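B-129 (Sulfolobus virus 1, PDB 2WBT) probably binds DNA through two consecutive C2H2-type zinc fingers and is essential for the function of the virus. Local coordinates at residues Pro78-Pro83 / Tyr96-Lys101; Pro104-Glu109 / Lys122-Cys127; Met82-Ser85 / Ser89-Gln92. All coordinates share one frame; numbering follows the deposited sequence.

In the fold
After the helices of the N-terminal half, strand 75-76 opens the first zinc finger. Interaction 1 (78-83 with 96-101) brings the turn that leads into strand 83-84 to the loop behind helix 87-96, closing that finger on one zinc ion. Interaction 3 (82-85 with 89-92) shares M82 and P83 with it and lies inside the same loop, folding strand 83-84 against helix 87-96. Interaction 2 (104-109 with 122-127) follows in series and closes the second finger round another zinc ion, with helix 113-122 in between. The fingers also pack on each other where interactions 1 and 2 touch, through P78 and L79 on P104 and P78 on I126.

Interaction 1 of 3, residues Pro78-Pro83 / Tyr96-Lys101; sequences PLCLMP and YTEHTK. With ZN (zinc ion), chain C.
The zinc ion is held from both segments, by C80 SG at 2.2 Å and by E98 OE1, also at 2.2 Å. C77 and H93 complete its four ligands. E98 starts out with CG anti to the backbone N (chi1 -180°) and then bends at chi2 (46°), which directs the carboxylate toward C80 and presents OE1 to the metal. That same oxygen lies 3.5 Å from C80 CB, so the two ligands also pack against each other on their way to the ion.

L79 fills the contact beside the metal. Its CD1 meets the aliphatic part of the glutamate, 3.5 Å from E98 CG, while L79 CB rests on the methyl of T100. L117 and V120 of helix 113-122 touch L79 as well, which ties the first finger to the second. In the 96-101 loop K101 curls back on itself, and K101 NZ donates to H99 O at 2.6 Å, from a position tilted out of the carbonyl plane.

All this closes a finger of the C2H2 family in which the place usually taken by the second histidine is filled by a glutamate.

Interaction 2 of 3, residues Pro104-Glu109 / Lys122-Cys127; sequences PVCKKE and KKHNIC. With ZN (zinc ion), chain D.
The H124 imidazole meets V105 over one face and C106 at its edge, and these three residues make up most of the contact. The valine CB sits 3.8 Å from the centroid of the H124 ring and 15° off the normal, a CH-pi contact. V105 CG1, anti to its own backbone N (chi1 -171°), reaches along the ring to 3.4 Å from H124 ND1. The two side chains run past each other in opposite directions, and the valine sits over the ND1 and CE1 side of the ring.

At the ring edge, C106 CB lies 3.6 Å from H124 NE2. Both side chains end on one zinc ion, with C106 SG at 2.1 Å and H124 NE2 at 2.2 Å from it. C103 and H119 supply the remaining ligands, and the H119 ring meets that of H124 with the planes at about 75°. Shared coordination and the valine on its face together limit how far the H124 ring can rotate.

Farther out, K108 approaches K123, but K108 was modelled in two conformers and this meeting of like charges is doubtful. Beyond H124, the chain reaches C127, disulfide-bonded to C121, and N125 hydrogen-bonds to C127 of the second subunit. The four-ligand site is that of a Cys2His2 zinc finger, where the metal brings together the cysteine turn, helix 113-122 (through H119) and the loop after it (through H124).

Interaction 3 of 3, residues Met82-Ser85 / Ser89-Gln92; sequences MPFS and SLKQ
F84 and L90 form the hydrophobic core of this C2H2-type finger, F84 four places beyond C80, the second cysteine ligand, and L90 three places before H93. F84 leaves strand 83-84 with its CB toward helix 87-96. Its CG is turned anti to the carbonyl carbon (chi1 -74°), which brings the ring up to the helix at S89 and L90.

F84 CD2 lies 3.8 Å from L90 CD1, an apolar contact in which the methyl approaches obliquely and the two side chains cross at about a right angle. L90 reaches this place with its CG anti to the backbone N (chi1 169°). Backbone of the helix also lies close to the aromatic ring: S89 O is 3.8 Å from F84 CD1, again at an oblique approach, and L90 CA is 4.0 Å from F84 CG. The ring is therefore packed against both a side chain and the main chain of the helix.

Nearer the backbone of F84, S89 OG lies 3.6 Å from F84 CB. That hydroxyl is hydrogen-bonded to S86 O, in the short link between strand and helix. S85 OG lies 3.2 Å from S89 OG.

The F84 side chain comes to about 5 Å from the zinc ion, and its ring meets that of the zinc ligand H93 with the planes at about 35°. L90 packs on C77, another ligand. Strand 83-84 pairs antiparallel with strand 75-76, F84 being joined to F75 through backbone hydrogen bonds. P83 touches I72 of helix 60-72, so the hairpin lies between that helix and helix 87-96.

Interaction 1 of 3, residues Pro78-Pro83 / Tyr96-Lys101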
loop_
_atom_site.group_PDB
_atom_site.type_symbol
_atom_site.label_atom_id
_atom_site.label_comp_id
_atom_site.label_asym_id
_atom_site.label_seq_id
_atom_site.Cartn_x
_atom_site.Cartn_y
_atom_site.Cartn_z
ATOM N N PRO A 78 -5.872 -3.236 -13.867
ATOM C CA PRO A 78 -4.819 -3.690 -12.957
ATOM C C PRO A 78 -3.504 -4.021 -13.660
ATOM O O PRO A 78 -2.437 -3.810 -13.085
ATOM C CB PRO A 78 -5.420 -4.953 -12.324
ATOM C CG PRO A 78 -6.883 -4.862 -12.580
ATOM C CD PRO A 78 -7.002 -4.179 -13.892
ATOM N N LEU A 79 -3.584 -4.524 -14.889
ATOM C CA LEU A 79 -2.392 -4.936 -15.628
ATOM C C LEU A 79 -1.589 -3.760 -16.195
ATOM O O LEU A 79 -0.359 -3.784 -16.138
ATOM C CB LEU A 79 -2.758 -5.920 -16.743
ATOM C CG LEU A 79 -3.532 -7.176 -16.325
ATOM C CD1 LEU A 79 -3.796 -8.059 -17.536
ATOM C CD2 LEU A 79 -2.788 -7.957 -15.248
ATOM N N CYS A 80 -2.259 -2.743 -16.737
ATOM C CA CYS A 80 -1.532 -1.571 -17.255
ATOM C C CYS A 80 -1.666 -0.292 -16.421
ATOM O O CYS A 80 -0.895 0.650 -16.623
ATOM C CB CYS A 80 -1.884 -1.294 -18.721
ATOM S SG CYS A 80 -3.633 -0.707 -19.015
ATOM N N LEU A 81 -2.594 -0.262 -15.467
ATOM C CA LEU A 81 -2.769 0.905 -14.584
ATOM C C LEU A 81 -3.166 2.183 -15.317
ATOM O O LEU A 81 -2.812 3.281 -14.882
ATOM C CB LEU A 81 -1.496 1.168 -13.762
ATOM C CG LEU A 81 -1.109 0.085 -12.756
ATOM C CD1 LEU A 81 0.241 0.410 -12.135
ATOM C CD2 LEU A 81 -2.174 -0.066 -11.678
ATOM N N MET A 82 -3.883 2.039 -16.435
ATOM C CA MET A 82 -4.345 3.187 -17.223
ATOM C C MET A 82 -5.832 3.450 -16.965
ATOM O O MET A 82 -6.645 2.524 -17.027
ATOM C CB MET A 82 -4.101 2.970 -18.719
ATOM C CG MET A 82 -2.626 2.868 -19.130
ATOM S SD MET A 82 -1.585 4.289 -18.724
ATOM C CE MET A 82 -0.858 3.769 -17.175
ATOM N N PRO A 83 -6.190 4.716 -16.673
ATOM C CA PRO A 83 -7.567 5.096 -16.390
ATOM C C PRO A 83 -8.430 5.136 -17.641
ATOM O O PRO A 83 -7.938 5.459 -18.722
ATOM C CB PRO A 83 -7.443 6.503 -15.783
ATOM C CG PRO A 83 -6.053 6.934 -15.975
ATOM C CD PRO A 83 -5.268 5.866 -16.603
ATOM N N TYR A 96 -10.527 -6.747 -25.368
ATOM C CA TYR A 96 -9.944 -6.693 -26.717
ATOM C C TYR A 96 -8.507 -6.161 -26.812
ATOM O O TYR A 96 -7.796 -6.500 -27.760
ATOM C CB TYR A 96 -10.844 -5.868 -27.641
ATOM C CG TYR A 96 -12.219 -6.465 -27.844
ATOM C CD1 TYR A 96 -12.425 -7.489 -28.765
ATOM C CD2 TYR A 96 -13.313 -6.008 -27.115
ATOM C CE1 TYR A 96 -13.686 -8.042 -28.955
ATOM C CE2 TYR A 96 -14.578 -6.552 -27.298
ATOM C CZ TYR A 96 -14.757 -7.570 -28.218
ATOM O OH TYR A 96 -16.007 -8.113 -28.403
ATOM N N THR A 97 -8.079 -5.347 -25.849
ATOM C CA THR A 97 -6.828 -4.580 -25.987
ATOM C C THR A 97 -5.699 -4.938 -25.002
ATOM O O THR A 97 -4.530 -4.672 -25.289
ATOM C CB THR A 97 -7.111 -3.061 -25.897
ATOM O OG1 THR A 97 -8.209 -2.722 -26.756
ATOM C CG2 THR A 97 -5.887 -2.248 -26.307
ATOM N N GLU A 98 -6.034 -5.537 -23.861
ATOM C CA GLU A 98 -5.030 -5.857 -22.839
ATOM C C GLU A 98 -4.410 -7.238 -23.088
ATOM O O GLU A 98 -5.085 -8.258 -22.941
ATOM C CB GLU A 98 -5.654 -5.789 -21.439
ATOM C CG GLU A 98 -4.694 -6.104 -20.293
ATOM C CD GLU A 98 -3.363 -5.384 -20.424
ATOM O OE1 GLU A 98 -3.336 -4.141 -20.263
ATOM O OE2 GLU A 98 -2.349 -6.062 -20.695
ATOM N N HIS A 99 -3.126 -7.259 -23.451
ATOM C CA HIS A 99 -2.437 -8.500 -23.847
ATOM C C HIS A 99 -1.252 -8.917 -22.965
ATOM O O HIS A 99 -0.545 -9.867 -23.307
ATOM C CB HIS A 99 -1.945 -8.389 -25.294
ATOM C CG HIS A 99 -3.032 -8.114 -26.283
ATOM N ND1 HIS A 99 -4.101 -8.963 -26.471
ATOM C CD2 HIS A 99 -3.209 -7.089 -27.149
ATOM C CE1 HIS A 99 -4.894 -8.469 -27.404
ATOM N NE2 HIS A 99 -4.375 -7.333 -27.832
ATOM N N THR A 100 -1.027 -8.235 -21.844
ATOM C CA THR A 100 0.110 -8.573 -20.975
ATOM C C THR A 100 -0.098 -9.909 -20.255
ATOM O O THR A 100 -1.179 -10.181 -19.732
ATOM C CB THR A 100 0.399 -7.482 -19.923
ATOM O OG1 THR A 100 1.645 -7.763 -19.270
ATOM C CG2 THR A 100 -0.700 -7.426 -18.883
ATOM N N LYS A 101 0.948 -10.733 -20.239
ATOM C CA LYS A 101 0.923 -12.018 -19.536
ATOM C C LYS A 101 1.639 -11.950 -18.189
ATOM O O LYS A 101 1.543 -12.881 -17.397
ATOM C CB LYS A 101 1.580 -13.114 -20.380
ATOM C CG LYS A 101 1.100 -13.192 -21.819
ATOM C CD LYS A 101 -0.318 -13.725 -21.920
ATOM C CE LYS A 101 -0.795 -13.749 -23.364
ATOM N NZ LYS A 101 -0.879 -12.391 -23.964
HETATM ZN ZN ZN C . -4.563 -2.749 -19.164
#

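Interaction 2 of 3, residues Pro104-Glu109 / Lys122-Cys127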
loop_
_atom_site.group_PDB
_atom_site.type_symbol
_atom_site.label_atom_id
_atom_site.label_comp_id
_atom_site.label_asym_id
_atom_site.label_seq_id
_atom_site.Cartn_x
_atom_site.Cartn_y
_atom_site.Cartn_z
ATOM N N PRO A 104 2.022 -7.094 -13.083
ATOM C CA PRO A 104 2.804 -5.870 -12.860
ATOM C C PRO A 104 3.401 -5.785 -11.453
ATOM O O PRO A 104 4.297 -4.975 -11.210
ATOM C CB PRO A 104 1.768 -4.753 -13.057
ATOM C CG PRO A 104 0.467 -5.395 -12.788
ATOM C CD PRO A 104 0.605 -6.771 -13.342
ATOM N N VAL A 105 2.903 -6.627 -10.551
ATOM C CA VAL A 105 3.296 -6.615 -9.148
ATOM C C VAL A 105 4.423 -7.612 -8.855
ATOM O O VAL A 105 5.503 -7.218 -8.416
ATOM C CB VAL A 105 2.087 -6.935 -8.238
ATOM C CG1 VAL A 105 2.446 -6.715 -6.777
ATOM C CG2 VAL A 105 0.885 -6.080 -8.625
ATOM N N CYS A 106 4.165 -8.893 -9.107
ATOM C CA CYS A 106 5.096 -9.976 -8.732
ATOM C C CYS A 106 5.941 -10.533 -9.879
ATOM O O CYS A 106 6.905 -11.257 -9.633
ATOM C CB CYS A 106 4.340 -11.122 -8.061
ATOM S SG CYS A 106 3.490 -12.221 -9.204
ATOM N N LYS A 107 5.570 -10.221 -11.118
ATOM C CA LYS A 107 6.364 -10.598 -12.298
ATOM C C LYS A 107 6.269 -12.075 -12.681
ATOM O O LYS A 107 7.148 -12.604 -13.369
ATOM C CB LYS A 107 7.834 -10.201 -12.113
ATOM C CG LYS A 107 8.023 -8.723 -11.890
ATOM C CD LYS A 107 7.856 -7.965 -13.193
ATOM C CE LYS A 107 7.440 -6.530 -12.958
ATOM N NZ LYS A 107 7.815 -5.653 -14.101
ATOM N N LYS A 108 5.187 -12.711 -12.250
ATOM C CA LYS A 108 4.899 -14.098 -12.582
ATOM C C LYS A 108 4.197 -14.149 -13.938
ATOM O O LYS A 108 3.412 -13.254 -14.260
ATOM C CB LYS A 108 4.008 -14.696 -11.500
ATOM C CG LYS A 108 3.762 -16.171 -11.640
ATOM C CD LYS A 108 2.707 -16.628 -10.665
ATOM C CE LYS A 108 2.063 -17.866 -11.166
ATOM N NZ LYS A 108 1.110 -18.431 -10.159
ATOM N N GLU A 109 4.469 -15.191 -14.724
ATOM C CA GLU A 109 3.968 -15.257 -16.108
ATOM C C GLU A 109 2.858 -16.292 -16.313
ATOM O O GLU A 109 2.727 -17.239 -15.536
ATOM C CB GLU A 109 5.132 -15.515 -17.072
ATOM C CG GLU A 109 4.999 -14.755 -18.390
ATOM C CD GLU A 109 6.129 -15.025 -19.365
ATOM O OE1 GLU A 109 7.166 -15.582 -18.951
ATOM O OE2 GLU A 109 5.979 -14.670 -20.553
ATOM N N LYS A 122 -6.544 -12.556 -7.057
ATOM C CA LYS A 122 -6.472 -13.601 -6.028
ATOM C C LYS A 122 -5.308 -13.437 -5.060
ATOM O O LYS A 122 -5.474 -13.648 -3.861
ATOM C CB LYS A 122 -6.381 -14.986 -6.662
ATOM C CG LYS A 122 -7.716 -15.554 -7.108
ATOM C CD LYS A 122 -7.587 -16.964 -7.692
ATOM C CE LYS A 122 -6.259 -17.207 -8.416
ATOM N NZ LYS A 122 -6.342 -18.366 -9.355
ATOM N N LYS A 123 -4.133 -13.084 -5.578
ATOM C CA LYS A 123 -2.926 -13.003 -4.745
ATOM C C LYS A 123 -2.387 -11.587 -4.519
ATOM O O LYS A 123 -1.405 -11.417 -3.796
ATOM C CB LYS A 123 -1.835 -13.925 -5.301
ATOM C CG LYS A 123 -1.964 -15.350 -4.773
ATOM C CD LYS A 123 -1.252 -16.372 -5.637
ATOM C CE LYS A 123 0.252 -16.324 -5.456
ATOM N NZ LYS A 123 0.910 -17.389 -6.265
ATOM N N HIS A 124 -3.010 -10.580 -5.129
ATOM C CA HIS A 124 -2.667 -9.177 -4.833
ATOM C C HIS A 124 -3.878 -8.335 -4.461
ATOM O O HIS A 124 -3.741 -7.177 -4.044
ATOM C CB HIS A 124 -1.912 -8.561 -6.004
ATOM C CG HIS A 124 -0.684 -9.325 -6.376
ATOM N ND1 HIS A 124 0.498 -9.210 -5.677
ATOM C CD2 HIS A 124 -0.460 -10.241 -7.346
ATOM C CE1 HIS A 124 1.402 -10.009 -6.212
ATOM N NE2 HIS A 124 0.847 -10.646 -7.228
ATOM N N ASN A 125 -5.054 -8.942 -4.610
ATOM C CA ASN A 125 -6.321 -8.366 -4.196
ATOM C C ASN A 125 -6.704 -7.085 -4.919
ATOM O O ASN A 125 -7.372 -6.221 -4.351
ATOM C CB ASN A 125 -6.329 -8.136 -2.686
ATOM C CG ASN A 125 -7.612 -8.600 -2.043
ATOM O OD1 ASN A 125 -7.593 -9.211 -0.975
ATOM N ND2 ASN A 125 -8.740 -8.322 -2.689
ATOM N N ILE A 126 -6.299 -6.972 -6.176
ATOM C CA ILE A 126 -6.703 -5.842 -7.000
ATOM C C ILE A 126 -7.573 -6.386 -8.122
ATOM O O ILE A 126 -7.091 -7.061 -9.032
ATOM C CB ILE A 126 -5.492 -5.067 -7.524
ATOM C CG1 ILE A 126 -4.710 -4.497 -6.337
ATOM C CG2 ILE A 126 -5.937 -3.949 -8.460
ATOM C CD1 ILE A 126 -3.569 -3.594 -6.729
ATOM N N CYS A 127 -8.863 -6.079 -8.031
ATOM C CA CYS A 127 -9.894 -6.795 -8.767
ATOM C C CYS A 127 -10.800 -5.841 -9.537
ATOM O O CYS A 127 -11.076 -4.730 -9.080
ATOM C CB CYS A 127 -10.729 -7.623 -7.788
ATOM S SG CYS A 127 -9.752 -8.707 -6.710
HETATM ZN ZN ZN D . 1.683 -11.090 -9.195
#

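Interaction 3 of 3, residues Met82-Ser85 / Ser89-Gln92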
loop_
_atom_site.group_PDB
_atom_site.type_symbol
_atom_site.label_atom_id
_atom_site.label_comp_id
_atom_site.label_asym_id
_atom_site.label_seq_id
_atom_site.Cartn_x
_atom_site.Cartn_y
_atom_site.Cartn_z
ATOM N N MET A 82 -3.883 2.039 -16.435
ATOM C CA MET A 82 -4.345 3.187 -17.223
ATOM C C MET A 82 -5.832 3.450 -16.965
ATOM O O MET A 82 -6.645 2.524 -17.027
ATOM C CB MET A 82 -4.101 2.970 -18.719
ATOM C CG MET A 82 -2.626 2.868 -19.130
ATOM S SD MET A 82 -1.585 4.289 -18.724
ATOM C CE MET A 82 -0.858 3.769 -17.175
ATOM N N PRO A 83 -6.190 4.716 -16.673
ATOM C CA PRO A 83 -7.567 5.096 -16.390
ATOM C C PRO A 83 -8.430 5.136 -17.641
ATOM O O PRO A 83 -7.938 5.459 -18.722
ATOM C CB PRO A 83 -7.443 6.503 -15.783
ATOM C CG PRO A 83 -6.053 6.934 -15.975
ATOM C CD PRO A 83 -5.268 5.866 -16.603
ATOM N N PHE A 84 -9.706 4.807 -17.479
ATOM C CA PHE A 84 -10.667 4.862 -18.573
ATOM C C PHE A 84 -11.896 5.662 -18.170
ATOM O O PHE A 84 -12.200 5.805 -16.984
ATOM C CB PHE A 84 -11.048 3.454 -19.017
ATOM C CG PHE A 84 -9.969 2.773 -19.796
ATOM C CD1 PHE A 84 -9.908 2.903 -21.176
ATOM C CD2 PHE A 84 -8.993 2.029 -19.149
ATOM C CE1 PHE A 84 -8.904 2.287 -21.900
ATOM C CE2 PHE A 84 -7.987 1.410 -19.866
ATOM C CZ PHE A 84 -7.944 1.540 -21.244
ATOM N N SER A 85 -12.592 6.185 -19.173
ATOM C CA SER A 85 -13.703 7.112 -18.958
ATOM C C SER A 85 -14.866 6.471 -18.204
ATOM O O SER A 85 -15.525 7.124 -17.392
ATOM C CB SER A 85 -14.201 7.658 -20.301
ATOM O OG SER A 85 -14.813 6.639 -21.075
ATOM N N SER A 89 -15.865 1.235 -21.275
ATOM C CA SER A 89 -14.621 1.414 -22.029
ATOM C C SER A 89 -13.450 0.667 -21.386
ATOM O O SER A 89 -12.515 0.256 -22.077
ATOM C CB SER A 89 -14.283 2.902 -22.162
ATOM O OG SER A 89 -14.088 3.501 -20.894
ATOM N N LEU A 90 -13.505 0.502 -20.065
ATOM C CA LEU A 90 -12.489 -0.254 -19.328
ATOM C C LEU A 90 -12.490 -1.733 -19.710
ATOM O O LEU A 90 -11.427 -2.318 -19.918
ATOM C CB LEU A 90 -12.697 -0.110 -17.815
ATOM C CG LEU A 90 -11.880 -1.043 -16.909
ATOM C CD1 LEU A 90 -10.395 -0.721 -17.012
ATOM C CD2 LEU A 90 -12.356 -0.930 -15.468
ATOM N N LYS A 91 -13.673 -2.341 -19.785
ATOM C CA LYS A 91 -13.764 -3.766 -20.123
ATOM C C LYS A 91 -13.767 -4.031 -21.629
ATOM O O LYS A 91 -13.612 -5.178 -22.049
ATOM C CB LYS A 91 -14.950 -4.448 -19.432
ATOM C CG LYS A 91 -16.332 -4.017 -19.881
ATOM C CD LYS A 91 -17.394 -4.642 -18.984
ATOM C CE LYS A 91 -17.464 -3.961 -17.620
ATOM N NZ LYS A 91 -18.349 -4.699 -16.676
ATOM N N GLN A 92 -13.948 -2.988 -22.439
ATOM C CA GLN A 92 -13.639 -3.094 -23.867
ATOM C C GLN A 92 -12.129 -3.254 -24.027
ATOM O O GLN A 92 -11.657 -4.020 -24.867
ATOM C CB GLN A 92 -14.115 -1.868 -24.650
ATOM C CG GLN A 92 -13.644 -1.867 -26.106
ATOM C CD GLN A 92 -14.264 -0.760 -26.925
ATOM O OE1 GLN A 92 -13.575 0.173 -27.350
ATOM N NE2 GLN A 92 -15.573 -0.852 -27.157
#